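Local coordinates for protein phosphodiesterase (Pseudomonas aeruginosa, PDB 4G75) that is a colicin M-like bacteriocin that binds magnesium and probably kills related bacteria by hydrolysing a lipid-linked peptidoglycan precursor, at residues G43-D46 with V47-N51; D105-T108 with A109-A113; L61-W65 with A66-T70. All coordinates share one frame; numbering follows the deposited sequence. Where two conformers were deposited one is given.

Interaction 1: G43-D46 with V47-N51; sequences GQRD and VAYVN. With EDO (1,2-ethanediol), chain I; EDO (1,2-ethanediol), chain H.
D46 and Y49, three residues apart on one helix, meet where a carboxylate oxygen reaches the rim of a phenol ring: D46 OD1 lies in the ring plane, 3.8 Å from Y49 CD2, with the carboxylate turned 47° against the ring. CG of Y49 stands anti to its carbonyl carbon (chi1 -69°), which brings the ring back alongside the preceding turn, CD2 3.2 Å from R45 O. That same oxygen accepts Y49 N at 2.9 Å. Further out, Y49 CE2 rests 3.8 Å from R45 CB, and the hydroxyl sits at the edge of the R45 guanidinium. Both polar ends converge on D88, the guanidinium by a salt bridge, and R45 also bridges to E84. This is the last part of helix 34-49, whose regular i to i+4 bonds run from V47 N to G43 O through V50 N to D46 O. On V47, CG1 lies anti to the backbone N (chi1 165°) and comes 4.0 Å from Q44 NE2, while CG2 sits 3.4 Å from G43 O. An ethanediol, probably from the crystallisation liquor, donates from O2 to Q44 OE1 at 2.9 Å, and its C2 rests against V47 CG2.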
ATOM      1  N   GLY A  43      -6.125 -10.365  16.941  1.00 12.64           N
ATOM      2  CA  GLY A  43      -5.271  -9.540  17.780  1.00  8.03           C
ATOM      3  C   GLY A  43      -3.808  -9.549  17.369  1.00  8.00           C
ATOM      4  O   GLY A  43      -3.216  -8.491  17.137  1.00  8.86           O
ATOM      5  N   GLN A  44      -3.211 -10.734  17.269  1.00  4.86           N
ATOM      6  CA  GLN A  44      -1.798 -10.804  16.918  1.00  9.15           C
ATOM      7  C   GLN A  44      -1.542 -10.378  15.471  1.00  7.27           C
ATOM      8  O   GLN A  44      -0.510  -9.770  15.173  1.00  8.07           O
ATOM      9  CB  GLN A  44      -1.215 -12.193  17.183  1.00 16.85           C
ATOM     10  CG  GLN A  44       0.307 -12.191  17.218  1.00 16.29           C
ATOM     11  CD  GLN A  44       0.866 -11.199  18.235  1.00 22.59           C
ATOM     12  OE1 GLN A  44       0.224 -10.894  19.246  1.00 34.48           O
ATOM     13  NE2 GLN A  44       2.067 -10.700  17.976  1.00 21.73           N
ATOM     14  N   ARG A  45      -2.471 -10.685  14.572  1.00  8.19           N
ATOM     15  CA  ARG A  45      -2.311 -10.213  13.205  1.00  8.07           C
ATOM     16  C   ARG A  45      -2.357  -8.689  13.170  1.00 11.58           C
ATOM     17  O   ARG A  45      -1.555  -8.055  12.494  1.00 10.10           O
ATOM     18  CB  ARG A  45      -3.355 -10.823  12.266  1.00  7.51           C
ATOM     19  CG  ARG A  45      -3.260 -12.345  12.121  1.00  7.25           C
ATOM     20  CD  ARG A  45      -3.949 -12.821  10.833  1.00  5.70           C
ATOM     21  NE  ARG A  45      -5.350 -12.418  10.797  1.00  9.29           N
ATOM     22  CZ  ARG A  45      -6.338 -13.099  11.372  1.00  8.70           C
ATOM     23  NH1 ARG A  45      -6.079 -14.227  12.022  1.00  9.63           N
ATOM     24  NH2 ARG A  45      -7.583 -12.650  11.305  1.00  7.13           N
ATOM     25  N   ASP A  46      -3.289  -8.098  13.910  1.00  9.20           N
ATOM     26  CA  ASP A  46      -3.402  -6.642  13.945  1.00 12.51           C
ATOM     27  C   ASP A  46      -2.132  -5.987  14.479  1.00 11.53           C
ATOM     28  O   ASP A  46      -1.731  -4.917  14.017  1.00  7.94           O
ATOM     29  CB  ASP A  46      -4.600  -6.211  14.800  1.00  9.67           C
ATOM     30  CG  ASP A  46      -5.926  -6.472  14.120  1.00 11.92           C
ATOM     31  OD1 ASP A  46      -5.936  -6.779  12.905  1.00  7.07           O
ATOM     32  OD2 ASP A  46      -6.963  -6.354  14.808  1.00 10.19           O
ATOM     33  N   VAL A  47      -1.507  -6.625  15.466  1.00  7.19           N
ATOM     34  CA  VAL A  47      -0.254  -6.116  16.013  1.00  7.31           C
ATOM     35  C   VAL A  47       0.782  -5.997  14.900  1.00  4.47           C
ATOM     36  O   VAL A  47       1.524  -5.016  14.822  1.00  9.87           O
ATOM     37  CB  VAL A  47       0.276  -7.024  17.145  1.00 11.28           C
ATOM     38  CG1 VAL A  47       1.748  -6.707  17.446  1.00 10.92           C
ATOM     39  CG2 VAL A  47      -0.575  -6.848  18.400  1.00  9.48           C
ATOM     40  N   ALA A  48       0.834  -7.007  14.044  1.00  6.16           N
ATOM     41  CA  ALA A  48       1.737  -6.970  12.905  1.00  8.21           C
ATOM     42  C   ALA A  48       1.318  -5.884  11.925  1.00  6.38           C
ATOM     43  O   ALA A  48       2.146  -5.093  11.487  1.00  7.70           O
ATOM     44  CB  ALA A  48       1.787  -8.333  12.212  1.00 10.10           C
ATOM     45  N   TYR A  49       0.027  -5.832  11.604  1.00 10.62           N
ATOM     46  CA  TYR A  49      -0.466  -4.892  10.594  1.00  7.29           C
ATOM     47  C   TYR A  49      -0.169  -3.428  10.934  1.00  7.87           C
ATOM     48  O   TYR A  49       0.202  -2.639  10.044  1.00  6.88           O
ATOM     49  CB  TYR A  49      -1.968  -5.079  10.333  1.00  6.04           C
ATOM     50  CG  TYR A  49      -2.357  -6.376   9.643  1.00  5.86           C
ATOM     51  CD1 TYR A  49      -1.675  -6.822   8.519  1.00  6.43           C
ATOM     52  CD2 TYR A  49      -3.437  -7.131  10.101  1.00  6.27           C
ATOM     53  CE1 TYR A  49      -2.035  -7.984   7.876  1.00  8.76           C
ATOM     54  CE2 TYR A  49      -3.813  -8.306   9.466  1.00  6.82           C
ATOM     55  CZ  TYR A  49      -3.110  -8.727   8.354  1.00  6.92           C
ATOM     56  OH  TYR A  49      -3.461  -9.888   7.714  1.00  6.98           O
ATOM     57  N   VAL A  50      -0.324  -3.052  12.204  1.00  8.32           N
ATOM     58  CA  VAL A  50      -0.145  -1.648  12.563  1.00  8.22           C
ATOM     59  C   VAL A  50       1.295  -1.168  12.378  1.00  7.82           C
ATOM     60  O   VAL A  50       1.551   0.028  12.397  1.00  8.14           O
ATOM     61  CB  VAL A  50      -0.648  -1.294  13.990  1.00  8.18           C
ATOM     62  CG1 VAL A  50      -2.143  -1.549  14.117  1.00  8.41           C
ATOM     63  CG2 VAL A  50       0.145  -2.053  15.057  1.00 13.35           C
ATOM     64  N   ASN A  51       2.233  -2.089  12.190  1.00  5.29           N
ATOM     65  CA  ASN A  51       3.598  -1.694  11.829  1.00  4.99           C
ATOM     66  C   ASN A  51       4.001  -2.140  10.419  1.00 13.00           C
ATOM     67  O   ASN A  51       5.184  -2.181  10.079  1.00 10.36           O
ATOM     68  CB  ASN A  51       4.614  -2.154  12.878  1.00 10.19           C
ATOM     69  CG  ASN A  51       4.641  -1.243  14.086  1.00 12.56           C
ATOM     70  OD1 ASN A  51       4.671  -0.018  13.955  1.00  8.63           O
ATOM     71  ND2 ASN A  51       4.617  -1.836  15.271  1.00 11.94           N
TER
HETATM   72  C1  EDO I 308       0.544  -9.053  23.080  1.00 27.68           C
HETATM   73  O1  EDO I 308      -0.703  -8.678  23.682  1.00 19.01           O
HETATM   74  C2  EDO I 308       0.514  -8.678  21.603  1.00 23.82           C
HETATM   75  O2  EDO I 308       1.700  -9.135  20.942  1.00 28.66           O
HETATM   76  C1  EDO H 307       7.752   1.712  10.048  1.00 45.71           C
HETATM   77  O1  EDO H 307       8.714   1.385   9.038  1.00 45.66           O
HETATM   78  C2  EDO H 307       6.831   0.520  10.283  1.00 30.06           C
HETATM   79  O2  EDO H 307       7.612  -0.603  10.710  1.00 42.48           O

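Interaction 2: D105-T108 with A109-A113; sequences DRIT and AMNRA
The two flat groups of R112 and N111 are each met by a methyl from one turn earlier. T108 CG2 approaches the R112 guanidinium obliquely, 3.5 Å from NH2, and I107 CG2 lies 3.6 Å from N111 ND2, each pair running side by side in the same direction. A third flat group, the carboxylate of D105, is gripped by T108 alone among the residues of 105-113: OG1 donates to OD1 on its syn side at 2.6 Å, and T108 N reaches OD2 at 3.1 Å from well above the carboxylate plane. D105 is thus the N-cap of helix 106-113, and its negative charge at the start of the helix would probably be favoured by the helix dipole. T108 serves both ends of this pattern, since with OG1 anti to its carbonyl carbon (chi1 -62°) the hydroxyl faces the cap and the methyl turns toward R112. The first i to i+4 bond, A109 N to D105 O at 2.9 Å, starts from the cap residue itself. R112 bends at chi3 and forms a salt bridge with D104. The N111 amide is fixed at both ends, OD1 accepting from S18 N and ND2 donating to D16 O. R106, A109 and R112 pack on helix 81-102, whereas M110, present as selenomethionine, lies against D46 and Y49 of helix 34-49.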
ATOM      1  N   ASP A 105      -5.618   7.377  13.609  1.00  9.07           N
ATOM      2  CA  ASP A 105      -4.352   6.737  13.938  1.00 10.65           C
ATOM      3  C   ASP A 105      -4.508   5.256  13.599  1.00  8.05           C
ATOM      4  O   ASP A 105      -5.612   4.795  13.346  1.00 11.32           O
ATOM      5  CB  ASP A 105      -4.027   6.908  15.420  1.00 12.95           C
ATOM      6  CG  ASP A 105      -5.052   6.229  16.323  1.00 12.31           C
ATOM      7  OD1 ASP A 105      -6.098   6.846  16.612  1.00 31.62           O
ATOM      8  OD2 ASP A 105      -4.807   5.084  16.745  1.00 16.86           O
ATOM      9  N   ARG A 106      -3.413   4.511  13.615  1.00  7.20           N
ATOM     10  CA  ARG A 106      -3.426   3.147  13.091  1.00  5.69           C
ATOM     11  C   ARG A 106      -4.384   2.240  13.837  1.00  7.33           C
ATOM     12  O   ARG A 106      -5.187   1.520  13.230  1.00 11.93           O
ATOM     13  CB  ARG A 106      -2.018   2.557  13.128  1.00 10.15           C
ATOM     14  CG  ARG A 106      -1.069   3.283  12.191  1.00  6.65           C
ATOM     15  CD  ARG A 106       0.369   2.874  12.426  1.00  6.58           C
ATOM     16  NE  ARG A 106       1.300   3.752  11.716  1.00  8.33           N
ATOM     17  CZ  ARG A 106       2.621   3.633  11.777  1.00 12.35           C
ATOM     18  NH1 ARG A 106       3.161   2.659  12.497  1.00 10.66           N
ATOM     19  NH2 ARG A 106       3.404   4.485  11.124  1.00  9.75           N
ATOM     20  N   ILE A 107      -4.291   2.269  15.160  1.00  7.15           N
ATOM     21  CA  ILE A 107      -5.111   1.396  15.984  1.00  4.87           C
ATOM     22  C   ILE A 107      -6.588   1.745  15.838  1.00 10.24           C
ATOM     23  O   ILE A 107      -7.424   0.864  15.622  1.00  7.05           O
ATOM     24  CB  ILE A 107      -4.641   1.423  17.454  1.00  7.33           C
ATOM     25  CG1 ILE A 107      -3.240   0.806  17.549  1.00  6.36           C
ATOM     26  CG2 ILE A 107      -5.638   0.690  18.356  1.00  8.10           C
ATOM     27  CD1 ILE A 107      -2.560   0.987  18.888  1.00 13.41           C
ATOM     28  N   THR A 108      -6.909   3.031  15.920  1.00  8.65           N
ATOM     29  CA  THR A 108      -8.297   3.454  15.741  1.00  8.85           C
ATOM     30  C   THR A 108      -8.823   3.046  14.365  1.00  9.43           C
ATOM     31  O   THR A 108      -9.956   2.597  14.229  1.00  8.99           O
ATOM     32  CB  THR A 108      -8.459   4.972  15.919  1.00 11.60           C
ATOM     33  OG1 THR A 108      -8.083   5.340  17.253  1.00 15.24           O
ATOM     34  CG2 THR A 108      -9.899   5.390  15.670  1.00 11.76           C
ATOM     35  N   ALA A 109      -7.995   3.218  13.345  1.00  8.65           N
ATOM     36  CA  ALA A 109      -8.394   2.884  11.989  1.00  6.99           C
ATOM     37  C   ALA A 109      -8.780   1.410  11.889  1.00 13.08           C
ATOM     38  O   ALA A 109      -9.783   1.072  11.275  1.00 11.50           O
ATOM     39  CB  ALA A 109      -7.271   3.220  11.011  1.00  5.83           C
HETATM   40  N   MSE A 110      -7.988   0.539  12.507  1.00  7.59           N
HETATM   41  CA  MSE A 110      -8.268  -0.890  12.452  1.00  9.08           C
HETATM   42  C   MSE A 110      -9.492  -1.256  13.291  1.00 10.67           C
HETATM   43  O   MSE A 110     -10.320  -2.048  12.862  1.00  9.59           O
HETATM   44  CB  MSE A 110      -7.064  -1.712  12.898  1.00 10.42           C
HETATM   45  CG  MSE A 110      -7.330  -3.207  12.895  1.00 10.02           C
HETATM   46 SE   MSE A 110      -7.672  -3.889  11.088  1.00 21.87          SE
HETATM   47  CE  MSE A 110      -5.792  -4.041  10.561  1.00 14.38           C
ATOM     48  N   ASN A 111      -9.612  -0.687  14.483  1.00 10.63           N
ATOM     49  CA  ASN A 111     -10.783  -0.984  15.310  1.00  7.22           C
ATOM     50  C   ASN A 111     -12.076  -0.527  14.658  1.00 12.30           C
ATOM     51  O   ASN A 111     -13.099  -1.211  14.737  1.00 13.92           O
ATOM     52  CB  ASN A 111     -10.638  -0.391  16.711  1.00  7.01           C
ATOM     53  CG  ASN A 111      -9.606  -1.123  17.540  1.00  7.14           C
ATOM     54  OD1 ASN A 111      -9.333  -2.299  17.308  1.00  9.31           O
ATOM     55  ND2 ASN A 111      -9.023  -0.427  18.516  1.00  9.15           N
ATOM     56  N   ARG A 112     -12.029   0.625  13.998  1.00  8.89           N
ATOM     57  CA  ARG A 112     -13.192   1.120  13.271  1.00  9.17           C
ATOM     58  C   ARG A 112     -13.540   0.158  12.143  1.00 11.53           C
ATOM     59  O   ARG A 112     -14.705  -0.200  11.954  1.00 12.25           O
ATOM     60  CB  ARG A 112     -12.941   2.532  12.724  1.00  9.81           C
ATOM     61  CG  ARG A 112     -14.211   3.265  12.307  1.00 17.50           C
ATOM     62  CD  ARG A 112     -13.926   4.605  11.627  1.00 10.66           C
ATOM     63  NE  ARG A 112     -13.080   5.494  12.427  1.00 11.75           N
ATOM     64  CZ  ARG A 112     -13.495   6.203  13.476  1.00 12.91           C
ATOM     65  NH1 ARG A 112     -14.754   6.119  13.891  1.00 18.22           N
ATOM     66  NH2 ARG A 112     -12.642   6.978  14.128  1.00 14.58           N
ATOM     67  N   ALA A 113     -12.521  -0.265  11.398  1.00  9.27           N
ATOM     68  CA  ALA A 113     -12.711  -1.210  10.311  1.00  5.49           C
ATOM     69  C   ALA A 113     -13.277  -2.549  10.790  1.00  6.95           C
ATOM     70  O   ALA A 113     -14.013  -3.210  10.057  1.00 10.54           O
ATOM     71  CB  ALA A 113     -11.383  -1.431   9.536  1.00  6.79           C
TER

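Interaction 3: L61-W65 with A66-T70; sequences LWAQW and ANWGT
A Schellman motif ends helix 55-65, and W62 of the helix meets W68 of the loop just beyond it. N67 takes a positive phi (55°), and two bonds reach back into the last turn: W68 N donates to A63 O at 2.9 Å, and N67 N to Q64 O at 3.1 Å from above the carbonyl plane. One residue earlier, A66 N still makes a nearly straight helical bond to W62 O at 2.7 Å. The turn brings W68 back over the helix; with its CG anti to the carbonyl carbon (chi1 -76°), the indole lays one face toward both W62 and A63. W62 points CD1 at that face toward its rim, 3.3 Å from W68 CZ2, and the edge of the W62 ring has W68 CE2 in its plane. The two ring planes are 73° apart, an oblique pairing. On the same face of W68, A63 CA makes a CH-pi contact 4.2 Å from the centroid of the five-membered ring. The A66 methyl approaches W62 obliquely, its CB 3.6 Å from NE1, and T70 OG1 lies in plane at the edge of the W68 ring. Both indole nitrogens, W62 NE1 and W68 NE1, donate to E264 OE1, while R260 makes a cation-pi contact with W68. At the helix end a water joins A63 O to G69 N. A63 O is therefore met by a turn amide and a water, and Q64 O by the amide of N67, while the shared acceptor, E264 OE1, probably helps keep both indoles in place.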
ATOM      1  N   LEU A  61      -1.865 -17.610   7.076  1.00 11.44           N
ATOM      2  CA  LEU A  61      -3.235 -18.040   6.848  1.00  8.09           C
ATOM      3  C   LEU A  61      -3.320 -18.855   5.564  1.00 16.84           C
ATOM      4  O   LEU A  61      -3.860 -19.961   5.557  1.00 12.35           O
ATOM      5  CB  LEU A  61      -4.175 -16.832   6.758  1.00 10.83           C
ATOM      6  CG  LEU A  61      -4.271 -16.031   8.058  1.00  7.10           C
ATOM      7  CD1 LEU A  61      -5.129 -14.793   7.876  1.00  8.16           C
ATOM      8  CD2 LEU A  61      -4.815 -16.911   9.178  1.00 10.93           C
ATOM      9  N   TRP A  62      -2.774 -18.306   4.483  1.00  9.42           N
ATOM     10  CA  TRP A  62      -2.843 -18.970   3.185  1.00 10.12           C
ATOM     11  C   TRP A  62      -2.138 -20.316   3.198  1.00 12.92           C
ATOM     12  O   TRP A  62      -2.659 -21.299   2.666  1.00 11.21           O
ATOM     13  CB  TRP A  62      -2.258 -18.095   2.068  1.00  8.63           C
ATOM     14  CG  TRP A  62      -2.489 -18.693   0.711  1.00  6.07           C
ATOM     15  CD1 TRP A  62      -1.637 -19.505   0.009  1.00 12.45           C
ATOM     16  CD2 TRP A  62      -3.669 -18.562  -0.091  1.00  9.83           C
ATOM     17  NE1 TRP A  62      -2.210 -19.869  -1.186  1.00 12.74           N
ATOM     18  CE2 TRP A  62      -3.455 -19.301  -1.273  1.00 15.83           C
ATOM     19  CE3 TRP A  62      -4.879 -17.878   0.070  1.00  9.25           C
ATOM     20  CZ2 TRP A  62      -4.406 -19.378  -2.287  1.00 13.88           C
ATOM     21  CZ3 TRP A  62      -5.825 -17.957  -0.941  1.00 17.83           C
ATOM     22  CH2 TRP A  62      -5.581 -18.703  -2.103  1.00 18.57           C
ATOM     23  N   ALA A  63      -0.948 -20.356   3.788  1.00 11.62           N
ATOM     24  CA  ALA A  63      -0.173 -21.589   3.834  1.00 13.83           C
ATOM     25  C   ALA A  63      -0.997 -22.692   4.493  1.00 16.72           C
ATOM     26  O   ALA A  63      -0.909 -23.860   4.108  1.00 12.82           O
ATOM     27  CB  ALA A  63       1.140 -21.380   4.568  1.00 13.74           C
ATOM     28  N   GLN A  64      -1.801 -22.328   5.482  1.00 11.38           N
ATOM     29  CA  GLN A  64      -2.691 -23.293   6.125  0.59 14.86           C
ATOM     30  C   GLN A  64      -3.806 -23.693   5.172  1.00 13.04           C
ATOM     31  O   GLN A  64      -4.026 -24.874   4.900  1.00 16.12           O
ATOM     32  CB  GLN A  64      -3.306 -22.701   7.392  0.59 14.38           C
ATOM     33  CG  GLN A  64      -2.320 -22.417   8.507  0.59 18.38           C
ATOM     34  CD  GLN A  64      -2.957 -21.632   9.636  0.59 10.22           C
ATOM     35  OE1 GLN A  64      -3.723 -22.175  10.433  0.59 13.20           O
ATOM     36  NE2 GLN A  64      -2.650 -20.346   9.705  0.59  5.86           N
ATOM     37  N   TRP A  65      -4.515 -22.685   4.673  1.00 11.04           N
ATOM     38  CA  TRP A  65      -5.623 -22.879   3.747  1.00  9.34           C
ATOM     39  C   TRP A  65      -5.217 -23.799   2.598  1.00 13.00           C
ATOM     40  O   TRP A  65      -5.910 -24.770   2.286  1.00 14.99           O
ATOM     41  CB  TRP A  65      -6.042 -21.523   3.187  1.00 12.46           C
ATOM     42  CG  TRP A  65      -7.371 -21.485   2.522  1.00 10.09           C
ATOM     43  CD1 TRP A  65      -8.179 -22.542   2.224  1.00 22.30           C
ATOM     44  CD2 TRP A  65      -8.035 -20.317   2.022  1.00 13.80           C
ATOM     45  NE1 TRP A  65      -9.320 -22.102   1.594  1.00 12.85           N
ATOM     46  CE2 TRP A  65      -9.253 -20.741   1.453  1.00 14.45           C
ATOM     47  CE3 TRP A  65      -7.724 -18.954   2.014  1.00 13.96           C
ATOM     48  CZ2 TRP A  65     -10.158 -19.850   0.878  1.00 15.34           C
ATOM     49  CZ3 TRP A  65      -8.618 -18.073   1.441  1.00 15.14           C
ATOM     50  CH2 TRP A  65      -9.822 -18.524   0.880  1.00 12.77           C
ATOM     51  N   ALA A  66      -4.083 -23.491   1.974  1.00 13.99           N
ATOM     52  CA  ALA A  66      -3.656 -24.199   0.767  1.00 15.56           C
ATOM     53  C   ALA A  66      -2.737 -25.384   1.057  1.00 17.63           C
ATOM     54  O   ALA A  66      -2.218 -26.007   0.132  1.00 22.34           O
ATOM     55  CB  ALA A  66      -2.993 -23.239  -0.212  1.00 10.25           C
ATOM     56  N   ASN A  67      -2.536 -25.686   2.336  1.00 14.93           N
ATOM     57  CA  ASN A  67      -1.720 -26.831   2.730  1.00 19.87           C
ATOM     58  C   ASN A  67      -0.322 -26.800   2.127  1.00 29.44           C
ATOM     59  O   ASN A  67       0.123 -27.766   1.504  1.00 19.62           O
ATOM     60  CB  ASN A  67      -2.415 -28.137   2.346  1.00 18.45           C
ATOM     61  CG  ASN A  67      -3.747 -28.308   3.038  1.00 48.27           C
ATOM     62  OD1 ASN A  67      -4.774 -28.523   2.391  1.00 53.54           O
ATOM     63  ND2 ASN A  67      -3.743 -28.200   4.362  1.00 38.72           N
ATOM     64  N   TRP A  68       0.372 -25.683   2.309  1.00 13.07           N
ATOM     65  CA  TRP A  68       1.737 -25.573   1.828  1.00 16.21           C
ATOM     66  C   TRP A  68       2.655 -26.416   2.690  1.00 18.12           C
ATOM     67  O   TRP A  68       3.689 -26.884   2.229  1.00 14.77           O
ATOM     68  CB  TRP A  68       2.210 -24.122   1.886  1.00 16.69           C
ATOM     69  CG  TRP A  68       1.671 -23.243   0.810  1.00 13.18           C
ATOM     70  CD1 TRP A  68       0.698 -23.544  -0.096  1.00 16.97           C
ATOM     71  CD2 TRP A  68       2.051 -21.889   0.560  1.00 13.63           C
ATOM     72  NE1 TRP A  68       0.464 -22.462  -0.914  1.00 14.50           N
ATOM     73  CE2 TRP A  68       1.284 -21.433  -0.529  1.00 16.61           C
ATOM     74  CE3 TRP A  68       2.975 -21.023   1.147  1.00 14.33           C
ATOM     75  CZ2 TRP A  68       1.410 -20.142  -1.043  1.00 13.32           C
ATOM     76  CZ3 TRP A  68       3.107 -19.745   0.630  1.00 13.48           C
ATOM     77  CH2 TRP A  68       2.325 -19.318  -0.451  1.00  8.37           C
ATOM     78  N   GLY A  69       2.275 -26.591   3.952  1.00 17.61           N
ATOM     79  CA  GLY A  69       3.106 -27.299   4.907  1.00 24.13           C
ATOM     80  C   GLY A  69       4.373 -26.529   5.238  1.00 39.09           C
ATOM     81  O   GLY A  69       5.367 -27.108   5.668  1.00 22.84           O
ATOM     82  N   THR A  70       4.335 -25.217   5.034  1.00 18.84           N
ATOM     83  CA  THR A  70       5.485 -24.361   5.290  1.00 14.90           C
ATOM     84  C   THR A  70       5.324 -23.584   6.596  1.00 25.67           C
ATOM     85  O   THR A  70       4.369 -23.803   7.343  1.00 19.25           O
ATOM     86  CB  THR A  70       5.699 -23.372   4.129  1.00 23.72           C
ATOM     87  OG1 THR A  70       4.448 -22.758   3.792  1.00 20.32           O
ATOM     88  CG2 THR A  70       6.230 -24.104   2.909  1.00 16.83           C
TER
HETATM   89  O   HOH W   1       0.070 -26.048   5.727  1.00 22.48           O
HETATM   90  O   HOH W   2      -5.298 -26.801   5.839  1.00 28.30           O

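Following the chain from the N terminus, interaction 1 comes first, at the end of helix 34-49, then interaction 3 at the end of helix 55-65, then interaction 2 at the start of helix 106-113. Each is local to a turn or two, so they run in series, neither nesting nor crossing, and none closes a long loop. Interaction 1 is the hub: V50 and Y49 meet R106 and M110 of interaction 2, while R45 touches L61 of interaction 3. Interactions 2 and 3 stay apart, nearest atoms about 11 Å. All three border helix 81-102, and interaction 3 also reaches helix 255-264. The magnesium site lies away from all of them.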